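Local structure of nucleoprotein (Rift valley fever virus, 3OV9) at residues Q5-R8 and V9-A12; R37-E40 and L41-Y45. The protein encapsidates the viral genomic RNA, shielding it from nucleases, forms ring-shaped hexamers and, with the RNA, the ribonucleoprotein that serves as template for viral transcription and replication. One frame throughout, in Å; residues are numbered along the deposited sequence.

Contact 1 of 2, residues Q5-R8 and V9-A12; sequences QELR and VQFA
Gln10 folds back over the turn before it, its CG resting against the carbonyl oxygens of Glu6 and Leu7, 3.3 Å from each O. This is i to i+4 and i to i+3 packing on one face of the N-terminal alpha helix, in the region essential for oligomerization. The tight part is the backbone itself, with the side-chain carbons that lie on its carbonyls. Four successive bonds hold the turn, from Val9 N to Gln5 O at 3.0 Å through to Ala12 N to Arg8 O at 3.1 Å.

The helix lies on a second subunit: Phe11 brings its ring against Trp114 of that subunit, Arg8 packs on Ala110 there, and the amide oxygen of Gln5 accepts a hydrogen bond from Ile209 N of the same neighbour. Arg8 is buried, its nearest side-chain atom about 4 Å from a bound sodium ion.

Around Glu6 and Gln10 the helix is solvent-exposed and the side chains meet loosely. Glu6 CG stands 3.8 Å from Gln10 OE1, with the carboxylate and amide planes turned 62° apart. With chi1 at 66°, Gln10 CG sits between its own N and C, which lets the chain run alongside Leu7, whose CD2 lies 3.9 Å from Gln10 NE2. A water donates to Leu7 O at 2.8 Å and weakly accepts from Gln10 NE2.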
ATOM      1  N   GLN A   5      45.206   7.460 -22.450  1.00 22.94           N
ATOM      2  CA  GLN A   5      45.612   6.133 -21.996  1.00 22.42           C
ATOM      3  C   GLN A   5      46.962   6.211 -21.290  1.00 22.12           C
ATOM      4  O   GLN A   5      47.133   5.638 -20.215  1.00 21.83           O
ATOM      5  CB  GLN A   5      45.653   5.136 -23.157  1.00 22.48           C
ATOM      6  CG  GLN A   5      44.275   4.813 -23.728  1.00 22.63           C
ATOM      7  CD  GLN A   5      44.315   3.762 -24.819  1.00 23.22           C
ATOM      8  OE1 GLN A   5      43.714   2.699 -24.688  1.00 22.23           O
ATOM      9  NE2 GLN A   5      45.027   4.055 -25.904  1.00 24.46           N
ATOM     10  N   GLU A   6      47.902   6.946 -21.888  1.00 21.70           N
ATOM     11  CA  GLU A   6      49.223   7.157 -21.293  1.00 21.70           C
ATOM     12  C   GLU A   6      49.132   7.883 -19.952  1.00 20.92           C
ATOM     13  O   GLU A   6      49.814   7.512 -18.995  1.00 21.05           O
ATOM     14  CB  GLU A   6      50.143   7.927 -22.251  1.00 22.09           C
ATOM     15  CG  GLU A   6      51.569   8.120 -21.728  1.00 24.24           C
ATOM     16  CD  GLU A   6      52.394   9.095 -22.557  1.00 26.62           C
ATOM     17  OE1 GLU A   6      51.820  10.052 -23.125  1.00 28.24           O
ATOM     18  OE2 GLU A   6      53.626   8.906 -22.630  1.00 27.93           O
ATOM     19  N   LEU A   7      48.290   8.912 -19.889  1.00 20.35           N
ATOM     20  CA  LEU A   7      48.092   9.676 -18.657  1.00 19.71           C
ATOM     21  C   LEU A   7      47.529   8.795 -17.546  1.00 19.23           C
ATOM     22  O   LEU A   7      47.910   8.930 -16.384  1.00 18.76           O
ATOM     23  CB  LEU A   7      47.180  10.881 -18.904  1.00 19.89           C
ATOM     24  CG  LEU A   7      47.782  12.022 -19.734  1.00 20.17           C
ATOM     25  CD1 LEU A   7      46.693  12.825 -20.417  1.00 20.77           C
ATOM     26  CD2 LEU A   7      48.679  12.929 -18.885  1.00 20.53           C
ATOM     27  N   ARG A   8      46.635   7.885 -17.923  1.00 18.62           N
ATOM     28  CA  ARG A   8      46.009   6.960 -16.984  1.00 18.44           C
ATOM     29  C   ARG A   8      46.997   5.929 -16.429  1.00 17.89           C
ATOM     30  O   ARG A   8      46.969   5.619 -15.235  1.00 17.45           O
ATOM     31  CB  ARG A   8      44.841   6.257 -17.669  1.00 18.75           C
ATOM     32  CG  ARG A   8      43.740   5.841 -16.748  1.00 21.11           C
ATOM     33  CD  ARG A   8      43.740   4.354 -16.512  1.00 24.38           C
ATOM     34  NE  ARG A   8      42.390   3.817 -16.662  1.00 26.30           N
ATOM     35  CZ  ARG A   8      41.957   2.700 -16.096  1.00 26.90           C
ATOM     36  NH1 ARG A   8      42.766   2.002 -15.316  1.00 28.69           N
ATOM     37  NH2 ARG A   8      40.712   2.292 -16.299  1.00 26.79           N
ATOM     38  N   VAL A   9      47.862   5.403 -17.298  1.00 17.39           N
ATOM     39  CA  VAL A   9      48.853   4.422 -16.856  0.60 17.32           C
ATOM     40  C   VAL A   9      49.917   5.067 -15.974  1.00 17.15           C
ATOM     41  O   VAL A   9      50.329   4.470 -14.975  1.00 16.91           O
ATOM     42  CB  VAL A   9      49.482   3.583 -18.015  0.60 17.46           C
ATOM     43  CG1 VAL A   9      48.433   2.682 -18.659  0.60 17.45           C
ATOM     44  CG2 VAL A   9      50.148   4.462 -19.053  0.60 17.80           C
ATOM     45  N   GLN A  10      50.337   6.287 -16.306  1.00 17.22           N
ATOM     46  CA  GLN A  10      51.314   6.987 -15.464  1.00 17.47           C
ATOM     47  C   GLN A  10      50.705   7.446 -14.131  1.00 16.98           C
ATOM     48  O   GLN A  10      51.413   7.545 -13.126  1.00 17.18           O
ATOM     49  CB  GLN A  10      52.034   8.126 -16.209  1.00 17.94           C
ATOM     50  CG  GLN A  10      51.171   9.303 -16.619  1.00 20.24           C
ATOM     51  CD  GLN A  10      51.907  10.309 -17.491  1.00 22.99           C
ATOM     52  OE1 GLN A  10      52.500   9.953 -18.513  1.00 24.83           O
ATOM     53  NE2 GLN A  10      51.861  11.577 -17.095  1.00 24.32           N
ATOM     54  N   PHE A  11      49.397   7.702 -14.123  1.00 16.31           N
ATOM     55  CA  PHE A  11      48.678   7.959 -12.870  1.00 15.67           C
ATOM     56  C   PHE A  11      48.731   6.718 -11.973  1.00 15.42           C
ATOM     57  O   PHE A  11      48.969   6.825 -10.766  1.00 15.18           O
ATOM     58  CB  PHE A  11      47.226   8.370 -13.147  1.00 15.50           C
ATOM     59  CG  PHE A  11      46.465   8.807 -11.918  1.00 14.83           C
ATOM     60  CD1 PHE A  11      45.593   7.931 -11.276  1.00 14.34           C
ATOM     61  CD2 PHE A  11      46.600  10.100 -11.419  1.00 15.02           C
ATOM     62  CE1 PHE A  11      44.885   8.334 -10.143  1.00 13.86           C
ATOM     63  CE2 PHE A  11      45.895  10.511 -10.291  1.00 14.65           C
ATOM     64  CZ  PHE A  11      45.037   9.625  -9.655  1.00 13.57           C
ATOM     65  N   ALA A  12      48.537   5.545 -12.577  1.00 15.32           N
ATOM     66  CA  ALA A  12      48.571   4.272 -11.852  1.00 15.51           C
ATOM     67  C   ALA A  12      49.956   3.934 -11.293  1.00 15.75           C
ATOM     68  O   ALA A  12      50.073   3.191 -10.318  1.00 15.84           O
ATOM     69  CB  ALA A  12      48.062   3.141 -12.742  1.00 15.47           C
TER
HETATM   70  O   HOH W   1      49.081  11.243 -15.420  1.00 19.21           O

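Contact 2 of 2, residues R37-E40 and L41-Y45; sequences RVIE and LLKQY
Leu41 CD2 lies over one face of the Arg37 guanidinium, one turn back on helix 35-46, above its centre and 3.7 Å from Arg37 CZ. A bend at chi2 (55°) in the otherwise extended arginine chain carries the guanidinium across the leucine.

The methyl covers a face, while the N-H groups point outward around the rim and are met there. Arg37 NH1 makes a salt bridge to Glu40 OE1 at 2.7 Å, approaching from above the carboxylate plane, 69° out of it. The same NH1 donates to a water 3.0 Å away, which in turn donates to Gln44 OE1 at 3.1 Å; this links three side chains along the helix's outer face. NE forms a salt bridge to Asp100, so two carboxylates probably balance the arginine's charge, and NH2 is also satisfied by a partner outside residues 37-45.

The main chain is equally well supplied. The carbonyls of residues 37 to 40 accept the N-H groups of residues 41 to 44 in order, beginning with Leu41 N to Arg37 O at 2.9 Å, and Arg37 N donates to Asp34 OD1 at the helix start.

On the inner side Val38 and Leu42 lie side by side. Val38 packs on helix 104-110, beside Phe33 and Arg106, which probably bind RNA, while Leu42 fits among helices 50-63, 77-90 and 104-110.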
ATOM      1  N   ARG A  37      32.617  23.109  18.068  1.00 15.92           N
ATOM      2  CA  ARG A  37      31.627  24.105  17.669  1.00 16.06           C
ATOM      3  C   ARG A  37      30.461  24.160  18.660  1.00 15.85           C
ATOM      4  O   ARG A  37      29.960  25.244  18.964  1.00 15.88           O
ATOM      5  CB  ARG A  37      31.130  23.853  16.240  1.00 16.28           C
ATOM      6  CG  ARG A  37      30.241  24.962  15.654  1.00 17.26           C
ATOM      7  CD  ARG A  37      30.892  26.344  15.677  1.00 18.77           C
ATOM      8  NE  ARG A  37      30.039  27.344  15.034  1.00 20.52           N
ATOM      9  CZ  ARG A  37      30.083  28.652  15.274  1.00 20.81           C
ATOM     10  NH1 ARG A  37      30.934  29.151  16.160  1.00 22.14           N
ATOM     11  NH2 ARG A  37      29.259  29.466  14.627  1.00 22.21           N
ATOM     12  N   VAL A  38      30.050  22.996  19.163  1.00 15.72           N
ATOM     13  CA  VAL A  38      28.975  22.918  20.163  1.00 15.49           C
ATOM     14  C   VAL A  38      29.326  23.737  21.410  1.00 15.77           C
ATOM     15  O   VAL A  38      28.528  24.563  21.860  1.00 15.70           O
ATOM     16  CB  VAL A  38      28.632  21.448  20.544  1.00 15.47           C
ATOM     17  CG1 VAL A  38      27.752  21.394  21.796  1.00 15.19           C
ATOM     18  CG2 VAL A  38      27.928  20.745  19.394  1.00 15.01           C
ATOM     19  N   ILE A  39      30.525  23.518  21.944  1.00 15.67           N
ATOM     20  CA  ILE A  39      30.983  24.229  23.141  1.00 16.26           C
ATOM     21  C   ILE A  39      31.177  25.727  22.859  1.00 16.62           C
ATOM     22  O   ILE A  39      30.848  26.568  23.699  1.00 16.58           O
ATOM     23  CB  ILE A  39      32.255  23.581  23.739  1.00 16.10           C
ATOM     24  CG1 ILE A  39      31.950  22.143  24.176  1.00 16.29           C
ATOM     25  CG2 ILE A  39      32.790  24.385  24.932  1.00 15.80           C
ATOM     26  CD1 ILE A  39      33.164  21.309  24.453  1.00 17.05           C
ATOM     27  N   GLU A  40      31.689  26.053  21.673  1.00 17.21           N
ATOM     28  CA  GLU A  40      31.839  27.453  21.268  1.00 17.99           C
ATOM     29  C   GLU A  40      30.496  28.177  21.284  1.00 18.04           C
ATOM     30  O   GLU A  40      30.393  29.285  21.815  1.00 18.34           O
ATOM     31  CB  GLU A  40      32.488  27.567  19.884  1.00 18.24           C
ATOM     32  CG  GLU A  40      32.812  29.009  19.469  1.00 19.92           C
ATOM     33  CD  GLU A  40      33.571  29.097  18.158  1.00 22.09           C
ATOM     34  OE1 GLU A  40      33.294  28.293  17.242  1.00 22.77           O
ATOM     35  OE2 GLU A  40      34.441  29.987  18.040  1.00 24.10           O
ATOM     36  N   LEU A  41      29.478  27.538  20.710  1.00 18.17           N
ATOM     37  CA  LEU A  41      28.126  28.099  20.656  1.00 18.13           C
ATOM     38  C   LEU A  41      27.491  28.231  22.040  1.00 18.40           C
ATOM     39  O   LEU A  41      26.812  29.222  22.313  1.00 18.12           O
ATOM     40  CB  LEU A  41      27.225  27.286  19.722  1.00 18.16           C
ATOM     41  CG  LEU A  41      27.541  27.328  18.219  1.00 18.02           C
ATOM     42  CD1 LEU A  41      26.750  26.259  17.491  1.00 17.49           C
ATOM     43  CD2 LEU A  41      27.275  28.702  17.612  1.00 18.22           C
ATOM     44  N   LEU A  42      27.728  27.242  22.907  1.00 18.66           N
ATOM     45  CA  LEU A  42      27.244  27.290  24.294  1.00 18.97           C
ATOM     46  C   LEU A  42      27.797  28.494  25.052  1.00 19.46           C
ATOM     47  O   LEU A  42      27.039  29.230  25.685  1.00 19.38           O
ATOM     48  CB  LEU A  42      27.580  25.998  25.051  1.00 18.90           C
ATOM     49  CG  LEU A  42      26.791  24.734  24.702  1.00 18.41           C
ATOM     50  CD1 LEU A  42      27.423  23.519  25.361  1.00 17.72           C
ATOM     51  CD2 LEU A  42      25.319  24.860  25.096  1.00 18.44           C
ATOM     52  N   LYS A  43      29.114  28.683  24.972  1.00 20.00           N
ATOM     53  CA  LYS A  43      29.806  29.809  25.605  1.00 20.74           C
ATOM     54  C   LYS A  43      29.337  31.152  25.045  1.00 20.91           C
ATOM     55  O   LYS A  43      29.118  32.105  25.801  1.00 20.96           O
ATOM     56  CB  LYS A  43      31.323  29.669  25.425  1.00 20.96           C
ATOM     57  CG  LYS A  43      31.976  28.583  26.281  1.00 22.37           C
ATOM     58  CD  LYS A  43      32.694  29.157  27.500  1.00 24.65           C
ATOM     59  CE  LYS A  43      34.084  29.669  27.153  1.00 26.06           C
ATOM     60  NZ  LYS A  43      34.827  30.191  28.338  1.00 27.00           N
ATOM     61  N   GLN A  44      29.181  31.210  23.721  1.00 21.14           N
ATOM     62  CA  GLN A  44      28.735  32.414  23.017  1.00 21.51           C
ATOM     63  C   GLN A  44      27.332  32.847  23.443  1.00 21.50           C
ATOM     64  O   GLN A  44      27.127  34.000  23.824  1.00 21.35           O
ATOM     65  CB  GLN A  44      28.781  32.196  21.499  1.00 21.57           C
ATOM     66  CG  GLN A  44      28.256  33.367  20.672  1.00 22.39           C
ATOM     67  CD  GLN A  44      28.028  32.997  19.223  1.00 23.37           C
ATOM     68  OE1 GLN A  44      28.974  32.743  18.476  1.00 24.03           O
ATOM     69  NE2 GLN A  44      26.767  32.965  18.816  1.00 23.88           N
ATOM     70  N   TYR A  45      26.381  31.917  23.369  1.00 21.59           N
ATOM     71  CA  TYR A  45      24.983  32.198  23.687  1.00 21.63           C
ATOM     72  C   TYR A  45      24.729  32.323  25.186  1.00 21.85           C
ATOM     73  O   TYR A  45      23.889  33.115  25.613  1.00 21.82           O
ATOM     74  CB  TYR A  45      24.064  31.116  23.107  1.00 21.60           C
ATOM     75  CG  TYR A  45      23.904  31.146  21.600  1.00 21.57           C
ATOM     76  CD1 TYR A  45      23.522  32.313  20.939  1.00 21.74           C
ATOM     77  CD2 TYR A  45      24.105  29.994  20.841  1.00 21.97           C
ATOM     78  CE1 TYR A  45      23.370  32.338  19.557  1.00 22.08           C
ATOM     79  CE2 TYR A  45      23.953  30.007  19.457  1.00 21.77           C
ATOM     80  CZ  TYR A  45      23.589  31.182  18.825  1.00 21.97           C
ATOM     81  OH  TYR A  45      23.435  31.199  17.461  1.00 22.47           O
TER
HETATM   82  O   HOH W   2      30.865  32.169  16.098  1.00 37.73           O

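How the contacts relate
From the N terminus, the chain runs through contact 1 in helix 4-13, then helix 18-28, and reaches contact 2 in helix 35-46. Each lies within a single helix, so neither closes a loop, and they follow in series without nesting or crossing. Within one chain they do not touch: their nearest atoms are about 33 Å apart, since contact 1 sits on the extended arm and contact 2 on the globular body. The hexamer brings them together across subunits. Leu7 of one subunit packs on Lys43 of the next, and Arg8 of the same incoming arm on Ile39; each chain meets this join twice, once as giver and once as receiver.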